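Local coordinates for carbon dioxide concentrating mechanism protein CcmK (Synechococcus elongatus, PDB 4OX6) that probably forms part of the carboxysome shell, as a hexameric bacterial microcompartment protein that tiles the layer around the carbon-fixing enzymes, at residues Ile44-Ser48 with Val59-Gly63. Residues are numbered along the deposited sequence; the frame is centred on the assembly and turned at random.
Sequences ITIVS and VNIRG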
loop_
_atom_site.group_PDB
_atom_site.type_symbol
_atom_site.label_atom_id
_atom_site.label_comp_id
_atom_site.label_asym_id
_atom_site.label_seq_id
_atom_site.Cartn_x
_atom_site.Cartn_y
_atom_site.Cartn_z
ATOM N N ILE A 44 21.842 -18.428 13.631
ATOM C CA ILE A 44 20.483 -17.949 13.525
ATOM C C ILE A 44 19.823 -18.424 12.230
ATOM O O ILE A 44 20.546 -18.829 11.302
ATOM C CB ILE A 44 20.407 -16.387 13.698
ATOM C CG1 ILE A 44 21.019 -15.612 12.525
ATOM C CG2 ILE A 44 21.105 -15.954 15.008
ATOM C CD1 ILE A 44 20.165 -15.465 11.244
ATOM N N THR A 45 18.504 -18.380 12.201
ATOM C CA THR A 45 17.711 -18.712 11.008
ATOM C C THR A 45 16.928 -17.440 10.650
ATOM O O THR A 45 16.256 -16.839 11.536
ATOM C CB THR A 45 16.714 -19.847 11.276
ATOM O OG1 THR A 45 17.429 -20.999 11.791
ATOM C CG2 THR A 45 16.034 -20.289 10.023
ATOM N N ILE A 46 16.974 -17.031 9.369
ATOM C CA ILE A 46 16.085 -15.989 8.887
ATOM C C ILE A 46 14.764 -16.702 8.592
ATOM O O ILE A 46 14.722 -17.691 7.878
ATOM C CB ILE A 46 16.626 -15.403 7.577
ATOM C CG1 ILE A 46 18.029 -14.829 7.717
ATOM C CG2 ILE A 46 15.705 -14.256 7.147
ATOM C CD1 ILE A 46 18.770 -14.642 6.320
ATOM N N VAL A 47 13.696 -16.232 9.223
ATOM C CA VAL A 47 12.376 -16.865 9.104
ATOM C C VAL A 47 11.398 -16.167 8.195
ATOM O O VAL A 47 10.536 -16.824 7.659
ATOM C CB VAL A 47 11.738 -17.142 10.489
ATOM C CG1 VAL A 47 12.659 -18.153 11.275
ATOM C CG2 VAL A 47 11.518 -15.875 11.312
ATOM N N SER A 48 11.475 -14.857 8.078
ATOM C CA SER A 48 10.483 -14.101 7.354
ATOM C C SER A 48 10.946 -12.674 7.121
ATOM O O SER A 48 11.913 -12.206 7.733
ATOM C CB SER A 48 9.130 -14.060 8.107
ATOM O OG SER A 48 9.310 -13.378 9.338
ATOM N N VAL A 59 13.299 -7.624 8.573
ATOM C CA VAL A 59 13.709 -9.040 8.519
ATOM C C VAL A 59 13.655 -9.594 9.940
ATOM O O VAL A 59 14.054 -8.920 10.889
ATOM C CB VAL A 59 15.119 -9.223 7.910
ATOM C CG1 VAL A 59 16.233 -8.501 8.646
ATOM C CG2 VAL A 59 15.454 -10.719 7.753
ATOM N N ASN A 60 13.188 -10.817 10.065
ATOM C CA ASN A 60 12.986 -11.496 11.353
ATOM C C ASN A 60 13.856 -12.724 11.413
ATOM O O ASN A 60 13.879 -13.564 10.477
ATOM C CB ASN A 60 11.524 -11.885 11.454
ATOM C CG ASN A 60 10.626 -10.666 11.370
ATOM O OD1 ASN A 60 10.798 -9.723 12.142
ATOM N ND2 ASN A 60 9.696 -10.674 10.427
ATOM N N ILE A 61 14.665 -12.813 12.464
ATOM C CA ILE A 61 15.561 -13.932 12.704
ATOM C C ILE A 61 15.236 -14.593 14.043
ATOM O O ILE A 61 14.743 -13.949 15.004
ATOM C CB ILE A 61 17.025 -13.500 12.628
ATOM C CG1 ILE A 61 17.432 -12.551 13.762
ATOM C CG2 ILE A 61 17.360 -12.915 11.265
ATOM C CD1 ILE A 61 18.952 -12.376 13.872
ATOM N N ARG A 62 15.600 -15.861 14.148
ATOM C CA ARG A 62 15.409 -16.621 15.379
ATOM C C ARG A 62 16.684 -17.347 15.756
ATOM O O ARG A 62 17.397 -17.841 14.892
ATOM C CB ARG A 62 14.306 -17.663 15.254
ATOM C CG ARG A 62 12.952 -17.156 14.811
ATOM C CD ARG A 62 12.275 -16.156 15.786
ATOM N NE ARG A 62 11.944 -16.700 17.088
ATOM C CZ ARG A 62 10.873 -17.424 17.358
ATOM N NH1 ARG A 62 9.935 -17.616 16.479
ATOM N NH2 ARG A 62 10.682 -17.869 18.592
ATOM N N GLY A 63 16.952 -17.446 17.051
ATOM C CA GLY A 63 18.079 -18.222 17.542
ATOM C C GLY A 63 18.210 -18.017 19.032
ATOM O O GLY A 63 17.363 -17.313 19.630
HETATM O O HOH W 1 17.485 -20.985 14.571
#
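Ser48 turns its OG between its own backbone N and carbonyl carbon (chi1 64°), while Asn60 holds CG beside its backbone N (chi1 -60°), which brings amide and hydroxyl together on one face of the sheet. Asn60 ND2 donates to Ser48 OG at 2.9 Å, with the oxygen close to the amide plane. Backbone pairing backs this bond, since Asn60 N donates to Ser48 O at 3.0 Å. The amide is engaged at both ends, as Asn60 OD1 is hydrogen-bonded to Ser22 OG on strand 19-26; Ser48 OG has a further hydrogen bond to Pro105 O. A leucine in place of Asn60, having no amide, would probably leave Ser48 OG to Pro105 O alone among the partners named here and break the side-chain link from strand 45-53 to Ser22.

A beta bulge shifts the register by one: Ile46 and Ile61 form a non-hydrogen-bonded antiparallel pair, but the next, hydrogen-bonded pair is Ser48 with Asn60. Val47 fills the extra position, giving its N to Asn60 O (3.0 Å) and laying CG1 against Arg62 CG at 3.7 Å. Before the bulge, hydrogen bonds run from Thr45 N to Arg62 O (3.0 Å) and from Arg62 N to Thr45 O (2.9 Å), and a water links Thr45 OG1 to Arg62 O.

Ile46 CG2 meets Val59 CG2 at 3.6 Å; Ile44 CD1 reaches Ile61 CG2 at 3.8 Å, and that isoleucine pair touches helices 28-39 and 65-81. Asn99 OD1 of a neighbouring subunit accepts a hydrogen bond from Ile46 N, placing this bulged antiparallel hairpin of the BMC fold at a subunit interface of the hexamer.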